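Local coordinates for ORF12 (Lactococcus phage p2, PDB 3D8L), which probably acts as a chaperone for the tape measure protein and may keep it in solution during phage tail assembly, at residues 39-53 against 64-78. The protein carries 1 engineered substitution. Residues are numbered along the deposited sequence; the frame is centred on the assembly and turned at random.
Sequences DLMEFVQYGLYLALF and FSDFRSSFEFDTDGK
Arg68 meets Asp39 end-on, one nitrogen to each carboxylate oxygen: NH1 donates to OD1 at 2.8 Å, nearly straight at 169°, and NH2 to OD2 at 3.1 Å. Both oxygens are met on their syn side and the two planes are nearly coplanar, which fixes the guanidinium's rotation; bends at chi2 and chi3 curl the arginine back so that CD1 of Phe43 lies over its face. Phe64 drops as a knob among Phe43, Tyr46, Gly47 and Leu50, its edge turned to the Phe43 face in a T-shaped pair with planes at 86°. The backbone oxygen of Phe43, at the edge of the Phe64 ring, already accepts from Gly47 N. Beyond Phe71, where phi turns positive, the chain turns back and follows helix 37-53 in the helix's own direction: Phe73 CB sits over the Tyr46 face, 3.7 Å from its centroid, and Thr75 CA likewise over the Tyr49 ring. Lys78 N donates to Thr75 O to close the type I' turn, and Thr75 OG1 donates to Lys78 O at 2.6 Å across it, while Ser70 OG takes Glu72 N in an ST turn and itself donates to Asp66 O. The segments of helices 37-53 and 57-70 run antiparallel, at 164°; Phe43 and Phe64 reach Thr15 of helix 7-15, and Gln45 and Lys78 touch Leu83 of helix 80-88.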
ATOM      1  N   ASP A  39     -14.575  21.486 -14.244  1.00 63.01           N
ATOM      2  CA  ASP A  39     -15.113  21.909 -12.966  1.00 62.64           C
ATOM      3  C   ASP A  39     -15.537  20.702 -12.164  1.00 62.17           C
ATOM      4  O   ASP A  39     -15.416  20.688 -10.964  1.00 62.08           O
ATOM      5  CB  ASP A  39     -16.297  22.840 -13.170  1.00 62.98           C
ATOM      6  CG  ASP A  39     -16.806  23.428 -11.877  1.00 63.33           C
ATOM      7  OD1 ASP A  39     -15.995  23.969 -11.110  1.00 64.91           O
ATOM      8  OD2 ASP A  39     -18.024  23.361 -11.625  1.00 63.47           O
ATOM      9  N   LEU A  40     -16.022  19.661 -12.805  1.00 62.15           N
ATOM     10  CA  LEU A  40     -16.374  18.472 -12.027  1.00 62.33           C
ATOM     11  C   LEU A  40     -15.153  17.843 -11.358  1.00 62.20           C
ATOM     12  O   LEU A  40     -15.188  17.543 -10.167  1.00 62.33           O
ATOM     13  CB  LEU A  40     -17.053  17.421 -12.893  1.00 62.57           C
ATOM     14  CG  LEU A  40     -18.330  16.847 -12.297  1.00 62.18           C
ATOM     15  CD1 LEU A  40     -18.672  15.567 -13.057  1.00 62.10           C
ATOM     16  CD2 LEU A  40     -18.220  16.634 -10.791  1.00 60.87           C
ATOM     17  N   MET A  41     -14.081  17.653 -12.125  1.00 61.83           N
ATOM     18  CA  MET A  41     -12.868  17.049 -11.587  1.00 61.70           C
ATOM     19  C   MET A  41     -12.276  17.846 -10.428  1.00 61.92           C
ATOM     20  O   MET A  41     -11.858  17.274  -9.428  1.00 61.22           O
ATOM     21  CB  MET A  41     -11.830  16.877 -12.668  1.00 61.40           C
ATOM     22  CG  MET A  41     -12.099  15.722 -13.601  1.00 60.76           C
ATOM     23  SD  MET A  41     -10.638  15.655 -14.589  1.00 60.20           S
ATOM     24  CE  MET A  41     -11.311  15.528 -16.235  1.00 60.38           C
ATOM     25  N   GLU A  42     -12.265  19.167 -10.553  1.00 62.29           N
ATOM     26  CA  GLU A  42     -11.678  20.017  -9.503  1.00 62.65           C
ATOM     27  C   GLU A  42     -12.596  20.062  -8.272  1.00 62.85           C
ATOM     28  O   GLU A  42     -12.134  20.112  -7.121  1.00 62.85           O
ATOM     29  CB  GLU A  42     -11.381  21.424 -10.038  1.00 62.28           C
ATOM     30  CG  GLU A  42     -10.507  21.349 -11.247  1.00 62.63           C
ATOM     31  CD  GLU A  42     -10.011  22.683 -11.766  1.00 63.18           C
ATOM     32  OE1 GLU A  42     -10.327  23.715 -11.130  1.00 65.75           O
ATOM     33  OE2 GLU A  42      -9.294  22.682 -12.814  1.00 61.98           O
ATOM     34  N   PHE A  43     -13.897  20.009  -8.512  1.00 63.01           N
ATOM     35  CA  PHE A  43     -14.858  19.941  -7.406  1.00 63.34           C
ATOM     36  C   PHE A  43     -14.492  18.744  -6.565  1.00 63.64           C
ATOM     37  O   PHE A  43     -14.292  18.893  -5.364  1.00 64.47           O
ATOM     38  CB  PHE A  43     -16.273  19.807  -7.942  1.00 63.20           C
ATOM     39  CG  PHE A  43     -17.354  19.947  -6.929  1.00 62.59           C
ATOM     40  CD1 PHE A  43     -18.175  21.089  -6.930  1.00 63.27           C
ATOM     41  CD2 PHE A  43     -17.649  18.910  -6.060  1.00 63.24           C
ATOM     42  CE1 PHE A  43     -19.283  21.223  -6.040  1.00 63.24           C
ATOM     43  CE2 PHE A  43     -18.748  19.019  -5.144  1.00 64.69           C
ATOM     44  CZ  PHE A  43     -19.574  20.189  -5.141  1.00 63.14           C
ATOM     45  N   VAL A  44     -14.340  17.577  -7.199  1.00 63.55           N
ATOM     46  CA  VAL A  44     -14.068  16.353  -6.439  1.00 63.27           C
ATOM     47  C   VAL A  44     -12.668  16.387  -5.854  1.00 63.41           C
ATOM     48  O   VAL A  44     -12.511  16.152  -4.678  1.00 63.84           O
ATOM     49  CB  VAL A  44     -14.238  15.103  -7.278  1.00 63.22           C
ATOM     50  CG1 VAL A  44     -13.937  13.904  -6.436  1.00 62.68           C
ATOM     51  CG2 VAL A  44     -15.650  15.038  -7.854  1.00 62.12           C
ATOM     52  N   GLN A  45     -11.674  16.726  -6.670  1.00 63.43           N
ATOM     53  CA  GLN A  45     -10.291  16.849  -6.214  1.00 63.44           C
ATOM     54  C   GLN A  45     -10.172  17.626  -4.901  1.00 63.82           C
ATOM     55  O   GLN A  45      -9.576  17.139  -3.924  1.00 63.83           O
ATOM     56  CB  GLN A  45      -9.410  17.518  -7.281  1.00 62.93           C
ATOM     57  CG  GLN A  45      -7.961  17.585  -6.837  1.00 63.12           C
ATOM     58  CD  GLN A  45      -6.966  18.058  -7.885  1.00 62.29           C
ATOM     59  OE1 GLN A  45      -5.769  17.827  -7.733  1.00 59.00           O
ATOM     60  NE2 GLN A  45      -7.441  18.747  -8.923  1.00 61.12           N
ATOM     61  N   TYR A  46     -10.731  18.829  -4.873  1.00 64.46           N
ATOM     62  CA  TYR A  46     -10.507  19.724  -3.713  1.00 64.86           C
ATOM     63  C   TYR A  46     -11.370  19.288  -2.576  1.00 65.27           C
ATOM     64  O   TYR A  46     -10.929  19.346  -1.425  1.00 66.05           O
ATOM     65  CB  TYR A  46     -10.795  21.200  -4.024  1.00 65.03           C
ATOM     66  CG  TYR A  46     -10.376  22.178  -2.951  1.00 64.70           C
ATOM     67  CD1 TYR A  46      -9.184  22.038  -2.266  1.00 65.84           C
ATOM     68  CD2 TYR A  46     -11.155  23.284  -2.655  1.00 66.07           C
ATOM     69  CE1 TYR A  46      -8.803  22.962  -1.291  1.00 65.25           C
ATOM     70  CE2 TYR A  46     -10.791  24.184  -1.666  1.00 64.88           C
ATOM     71  CZ  TYR A  46      -9.613  24.014  -0.997  1.00 64.53           C
ATOM     72  OH  TYR A  46      -9.229  24.915  -0.046  1.00 64.84           O
ATOM     73  N   GLY A  47     -12.585  18.845  -2.913  1.00 65.02           N
ATOM     74  CA  GLY A  47     -13.538  18.294  -1.936  1.00 64.78           C
ATOM     75  C   GLY A  47     -13.009  17.075  -1.209  1.00 64.60           C
ATOM     76  O   GLY A  47     -13.112  16.969   0.012  1.00 64.48           O
ATOM     77  N   LEU A  48     -12.415  16.168  -1.973  1.00 64.57           N
ATOM     78  CA  LEU A  48     -11.824  14.947  -1.427  1.00 64.15           C
ATOM     79  C   LEU A  48     -10.589  15.332  -0.602  1.00 63.94           C
ATOM     80  O   LEU A  48     -10.359  14.774   0.472  1.00 63.25           O
ATOM     81  CB  LEU A  48     -11.436  13.986  -2.565  1.00 63.71           C
ATOM     82  CG  LEU A  48     -11.663  12.511  -2.324  1.00 63.73           C
ATOM     83  CD1 LEU A  48     -11.014  11.678  -3.431  1.00 63.20           C
ATOM     84  CD2 LEU A  48     -11.106  12.133  -0.964  1.00 64.62           C
ATOM     85  N   TYR A  49      -9.801  16.285  -1.105  1.00 63.73           N
ATOM     86  CA  TYR A  49      -8.614  16.707  -0.377  1.00 63.79           C
ATOM     87  C   TYR A  49      -9.024  17.192   1.004  1.00 63.75           C
ATOM     88  O   TYR A  49      -8.463  16.784   2.022  1.00 63.18           O
ATOM     89  CB  TYR A  49      -7.891  17.847  -1.092  1.00 63.84           C
ATOM     90  CG  TYR A  49      -6.782  18.429  -0.251  1.00 63.56           C
ATOM     91  CD1 TYR A  49      -5.604  17.755  -0.103  1.00 64.12           C
ATOM     92  CD2 TYR A  49      -6.935  19.611   0.434  1.00 62.80           C
ATOM     93  CE1 TYR A  49      -4.599  18.241   0.670  1.00 64.17           C
ATOM     94  CE2 TYR A  49      -5.916  20.108   1.229  1.00 62.96           C
ATOM     95  CZ  TYR A  49      -4.742  19.419   1.335  1.00 63.34           C
ATOM     96  OH  TYR A  49      -3.664  19.871   2.093  1.00 63.74           O
ATOM     97  N   LEU A  50     -10.007  18.086   1.027  1.00 63.95           N
ATOM     98  CA  LEU A  50     -10.490  18.631   2.286  1.00 63.99           C
ATOM     99  C   LEU A  50     -11.062  17.495   3.165  1.00 64.09           C
ATOM    100  O   LEU A  50     -10.719  17.415   4.344  1.00 64.23           O
ATOM    101  CB  LEU A  50     -11.485  19.794   2.052  1.00 64.18           C
ATOM    102  CG  LEU A  50     -10.891  21.115   1.503  1.00 63.69           C
ATOM    103  CD1 LEU A  50     -11.959  22.148   1.175  1.00 63.33           C
ATOM    104  CD2 LEU A  50      -9.932  21.705   2.466  1.00 63.14           C
ATOM    105  N   ALA A  51     -11.858  16.582   2.590  1.00 63.80           N
ATOM    106  CA  ALA A  51     -12.404  15.459   3.369  1.00 63.76           C
ATOM    107  C   ALA A  51     -11.309  14.633   4.059  1.00 63.96           C
ATOM    108  O   ALA A  51     -11.454  14.227   5.214  1.00 64.25           O
ATOM    109  CB  ALA A  51     -13.270  14.560   2.511  1.00 63.45           C
ATOM    110  N   LEU A  52     -10.211  14.387   3.352  1.00 63.86           N
ATOM    111  CA  LEU A  52      -9.172  13.474   3.836  1.00 63.45           C
ATOM    112  C   LEU A  52      -8.218  14.159   4.769  1.00 63.52           C
ATOM    113  O   LEU A  52      -7.567  13.491   5.569  1.00 63.05           O
ATOM    114  CB  LEU A  52      -8.367  12.879   2.677  1.00 63.04           C
ATOM    115  CG  LEU A  52      -9.037  11.823   1.812  1.00 61.77           C
ATOM    116  CD1 LEU A  52      -8.281  11.709   0.542  1.00 61.48           C
ATOM    117  CD2 LEU A  52      -9.075  10.494   2.509  1.00 60.25           C
ATOM    118  N   PHE A  53      -8.115  15.489   4.657  1.00 64.14           N
ATOM    119  CA  PHE A  53      -7.043  16.246   5.353  1.00 64.18           C
ATOM    120  C   PHE A  53      -7.465  17.403   6.279  1.00 64.26           C
ATOM    121  O   PHE A  53      -6.720  17.749   7.179  1.00 64.80           O
ATOM    122  CB  PHE A  53      -6.019  16.731   4.334  1.00 63.94           C
ATOM    123  CG  PHE A  53      -5.263  15.615   3.680  1.00 63.96           C
ATOM    124  CD1 PHE A  53      -5.597  15.170   2.423  1.00 65.29           C
ATOM    125  CD2 PHE A  53      -4.215  14.998   4.330  1.00 64.10           C
ATOM    126  CE1 PHE A  53      -4.878  14.115   1.823  1.00 65.34           C
ATOM    127  CE2 PHE A  53      -3.497  13.976   3.734  1.00 63.69           C
ATOM    128  CZ  PHE A  53      -3.835  13.525   2.492  1.00 63.75           C
ATOM    129  N   PHE A  64     -13.843  25.594   0.753  1.00 62.84           N
ATOM    130  CA  PHE A  64     -14.441  25.047  -0.459  1.00 62.37           C
ATOM    131  C   PHE A  64     -15.418  26.071  -1.028  1.00 62.11           C
ATOM    132  O   PHE A  64     -15.498  26.291  -2.223  1.00 62.35           O
ATOM    133  CB  PHE A  64     -15.167  23.747  -0.128  1.00 62.42           C
ATOM    134  CG  PHE A  64     -15.544  22.935  -1.334  1.00 62.69           C
ATOM    135  CD1 PHE A  64     -14.603  22.133  -1.968  1.00 63.14           C
ATOM    136  CD2 PHE A  64     -16.842  22.968  -1.838  1.00 62.30           C
ATOM    137  CE1 PHE A  64     -14.947  21.381  -3.084  1.00 62.98           C
ATOM    138  CE2 PHE A  64     -17.197  22.221  -2.957  1.00 61.81           C
ATOM    139  CZ  PHE A  64     -16.262  21.418  -3.574  1.00 62.26           C
ATOM    140  N   SER A  65     -16.164  26.710  -0.159  1.00 61.55           N
ATOM    141  CA  SER A  65     -17.077  27.729  -0.603  1.00 61.16           C
ATOM    142  C   SER A  65     -16.380  28.809  -1.437  1.00 60.65           C
ATOM    143  O   SER A  65     -16.887  29.221  -2.485  1.00 60.14           O
ATOM    144  CB  SER A  65     -17.744  28.334   0.612  1.00 60.81           C
ATOM    145  OG  SER A  65     -18.763  29.184   0.198  1.00 61.10           O
ATOM    146  N   ASP A  66     -15.212  29.252  -0.978  1.00 60.61           N
ATOM    147  CA  ASP A  66     -14.401  30.243  -1.718  1.00 60.84           C
ATOM    148  C   ASP A  66     -13.903  29.694  -3.058  1.00 60.76           C
ATOM    149  O   ASP A  66     -13.806  30.400  -4.055  1.00 60.64           O
ATOM    150  CB  ASP A  66     -13.159  30.651  -0.926  1.00 60.68           C
ATOM    151  CG  ASP A  66     -13.477  31.358   0.359  1.00 60.88           C
ATOM    152  OD1 ASP A  66     -14.642  31.731   0.623  1.00 61.36           O
ATOM    153  OD2 ASP A  66     -12.513  31.552   1.106  1.00 61.73           O
ATOM    154  N   PHE A  67     -13.546  28.422  -3.057  1.00 60.79           N
ATOM    155  CA  PHE A  67     -13.202  27.747  -4.282  1.00 60.46           C
ATOM    156  C   PHE A  67     -14.350  27.793  -5.259  1.00 60.56           C
ATOM    157  O   PHE A  67     -14.125  27.896  -6.454  1.00 61.55           O
ATOM    158  CB  PHE A  67     -12.833  26.315  -4.009  1.00 60.28           C
ATOM    159  CG  PHE A  67     -12.907  25.454  -5.198  1.00 60.74           C
ATOM    160  CD1 PHE A  67     -11.951  25.528  -6.169  1.00 61.44           C
ATOM    161  CD2 PHE A  67     -13.936  24.541  -5.347  1.00 60.89           C
ATOM    162  CE1 PHE A  67     -12.035  24.694  -7.278  1.00 61.80           C
ATOM    163  CE2 PHE A  67     -14.012  23.720  -6.437  1.00 59.95           C
ATOM    164  CZ  PHE A  67     -13.082  23.790  -7.399  1.00 60.45           C
ATOM    165  N   ARG A  68     -15.584  27.732  -4.781  1.00 60.34           N
ATOM    166  CA  ARG A  68     -16.701  27.711  -5.698  1.00 59.90           C
ATOM    167  C   ARG A  68     -16.885  29.033  -6.376  1.00 59.60           C
ATOM    168  O   ARG A  68     -17.319  29.052  -7.508  1.00 59.64           O
ATOM    169  CB  ARG A  68     -17.984  27.232  -5.028  1.00 59.80           C
ATOM    170  CG  ARG A  68     -17.911  25.798  -4.571  1.00 60.09           C
ATOM    171  CD  ARG A  68     -17.428  24.856  -5.671  1.00 60.77           C
ATOM    172  NE  ARG A  68     -18.391  24.761  -6.771  1.00 61.18           N
ATOM    173  CZ  ARG A  68     -18.082  24.525  -8.052  1.00 61.93           C
ATOM    174  NH1 ARG A  68     -16.832  24.378  -8.469  1.00 62.72           N
ATOM    175  NH2 ARG A  68     -19.044  24.447  -8.943  1.00 61.77           N
ATOM    176  N   SER A  69     -16.526  30.136  -5.732  1.00 59.72           N
ATOM    177  CA  SER A  69     -16.588  31.441  -6.424  1.00 59.85           C
ATOM    178  C   SER A  69     -15.315  31.791  -7.181  1.00 59.65           C
ATOM    179  O   SER A  69     -15.393  32.449  -8.209  1.00 60.25           O
ATOM    180  CB  SER A  69     -16.930  32.563  -5.462  1.00 59.78           C
ATOM    181  OG  SER A  69     -16.349  32.263  -4.219  1.00 61.41           O
ATOM    182  N   SER A  70     -14.151  31.365  -6.702  1.00 59.46           N
ATOM    183  CA  SER A  70     -12.901  31.713  -7.375  1.00 59.59           C
ATOM    184  C   SER A  70     -12.307  30.610  -8.245  1.00 59.91           C
ATOM    185  O   SER A  70     -11.471  30.892  -9.081  1.00 60.66           O
ATOM    186  CB  SER A  70     -11.849  32.107  -6.355  1.00 59.06           C
ATOM    187  OG  SER A  70     -11.350  30.964  -5.711  1.00 59.13           O
ATOM    188  N   PHE A  71     -12.677  29.354  -8.023  1.00 59.70           N
ATOM    189  CA  PHE A  71     -11.986  28.228  -8.658  1.00 59.74           C
ATOM    190  C   PHE A  71     -10.500  28.128  -8.322  1.00 59.92           C
ATOM    191  O   PHE A  71      -9.796  27.328  -8.924  1.00 60.39           O
ATOM    192  CB  PHE A  71     -12.222  28.244 -10.176  1.00 59.35           C
ATOM    193  CG  PHE A  71     -13.658  28.435 -10.526  1.00 59.82           C
ATOM    194  CD1 PHE A  71     -14.065  29.472 -11.300  1.00 59.07           C
ATOM    195  CD2 PHE A  71     -14.634  27.607  -9.971  1.00 60.63           C
ATOM    196  CE1 PHE A  71     -15.393  29.643 -11.567  1.00 58.77           C
ATOM    197  CE2 PHE A  71     -15.964  27.794 -10.245  1.00 58.27           C
ATOM    198  CZ  PHE A  71     -16.332  28.810 -11.034  1.00 58.22           C
ATOM    199  N   GLU A  72     -10.028  28.902  -7.347  1.00 60.11           N
ATOM    200  CA  GLU A  72      -8.653  28.803  -6.896  1.00 60.44           C
ATOM    201  C   GLU A  72      -8.587  27.785  -5.785  1.00 61.12           C
ATOM    202  O   GLU A  72      -9.430  27.823  -4.871  1.00 61.79           O
ATOM    203  CB  GLU A  72      -8.161  30.116  -6.318  1.00 60.45           C
ATOM    204  CG  GLU A  72      -8.076  31.267  -7.279  1.00 61.15           C
ATOM    205  CD  GLU A  72      -7.304  32.435  -6.698  1.00 60.33           C
ATOM    206  OE1 GLU A  72      -7.599  32.860  -5.560  1.00 59.52           O
ATOM    207  OE2 GLU A  72      -6.395  32.920  -7.385  1.00 61.28           O
ATOM    208  N   PHE A  73      -7.590  26.894  -5.825  1.00 61.26           N
ATOM    209  CA  PHE A  73      -7.426  25.909  -4.760  1.00 61.29           C
ATOM    210  C   PHE A  73      -6.018  25.312  -4.708  1.00 61.20           C
ATOM    211  O   PHE A  73      -5.118  25.713  -5.445  1.00 60.66           O
ATOM    212  CB  PHE A  73      -8.507  24.805  -4.870  1.00 61.76           C
ATOM    213  CG  PHE A  73      -8.263  23.809  -5.985  1.00 62.04           C
ATOM    214  CD1 PHE A  73      -8.496  24.151  -7.306  1.00 61.77           C
ATOM    215  CD2 PHE A  73      -7.835  22.522  -5.705  1.00 62.20           C
ATOM    216  CE1 PHE A  73      -8.269  23.239  -8.334  1.00 61.55           C
ATOM    217  CE2 PHE A  73      -7.619  21.611  -6.739  1.00 62.29           C
ATOM    218  CZ  PHE A  73      -7.831  21.979  -8.055  1.00 61.40           C
ATOM    219  N   ASP A  74      -5.844  24.386  -3.775  1.00 61.69           N
ATOM    220  CA  ASP A  74      -4.593  23.696  -3.541  1.00 62.09           C
ATOM    221  C   ASP A  74      -4.893  22.419  -2.802  1.00 62.33           C
ATOM    222  O   ASP A  74      -5.713  22.428  -1.883  1.00 63.01           O
ATOM    223  CB  ASP A  74      -3.703  24.509  -2.642  1.00 62.43           C
ATOM    224  CG  ASP A  74      -2.292  23.987  -2.620  1.00 65.14           C
ATOM    225  OD1 ASP A  74      -1.648  23.906  -3.698  1.00 69.54           O
ATOM    226  OD2 ASP A  74      -1.808  23.676  -1.518  1.00 69.66           O
ATOM    227  N   THR A  75      -4.238  21.331  -3.195  1.00 62.01           N
ATOM    228  CA  THR A  75      -4.400  20.042  -2.542  1.00 61.55           C
ATOM    229  C   THR A  75      -3.012  19.507  -2.315  1.00 61.24           C
ATOM    230  O   THR A  75      -2.755  18.327  -2.415  1.00 61.26           O
ATOM    231  CB  THR A  75      -5.147  19.083  -3.419  1.00 61.47           C
ATOM    232  OG1 THR A  75      -4.379  18.865  -4.617  1.00 62.21           O
ATOM    233  CG2 THR A  75      -6.529  19.618  -3.758  1.00 60.81           C
ATOM    234  N   ASP A  76      -2.099  20.416  -2.054  1.00 61.14           N
ATOM    235  CA  ASP A  76      -0.779  20.072  -1.595  1.00 61.07           C
ATOM    236  C   ASP A  76      -0.013  19.139  -2.491  1.00 60.33           C
ATOM    237  O   ASP A  76       0.688  18.275  -2.022  1.00 60.07           O
ATOM    238  CB  ASP A  76      -0.889  19.459  -0.223  1.00 61.96           C
ATOM    239  CG  ASP A  76       0.287  19.798   0.621  1.00 64.79           C
ATOM    240  OD1 ASP A  76       1.430  19.475   0.229  1.00 66.75           O
ATOM    241  OD2 ASP A  76       0.061  20.429   1.672  1.00 69.97           O
ATOM    242  N   GLY A  77      -0.149  19.323  -3.793  1.00 59.96           N
ATOM    243  CA  GLY A  77       0.561  18.497  -4.750  1.00 59.61           C
ATOM    244  C   GLY A  77      -0.180  17.226  -5.135  1.00 59.23           C
ATOM    245  O   GLY A  77       0.262  16.511  -6.025  1.00 59.69           O
ATOM    246  N   LYS A  78      -1.313  16.954  -4.505  1.00 58.44           N
ATOM    247  CA  LYS A  78      -2.034  15.725  -4.753  1.00 58.20           C
ATOM    248  C   LYS A  78      -3.061  15.845  -5.890  1.00 57.46           C
ATOM    249  O   LYS A  78      -4.020  16.605  -5.810  1.00 56.79           O
ATOM    250  CB  LYS A  78      -2.720  15.289  -3.458  1.00 58.50           C
ATOM    251  CG  LYS A  78      -1.719  15.141  -2.276  1.00 59.04           C
ATOM    252  CD  LYS A  78      -2.425  15.151  -0.889  1.00 58.37           C
ATOM    253  CE  LYS A  78      -1.404  15.274   0.248  1.00 58.37           C
ATOM    254  NZ  LYS A  78      -0.194  14.465   0.006  1.00 57.39           N
TER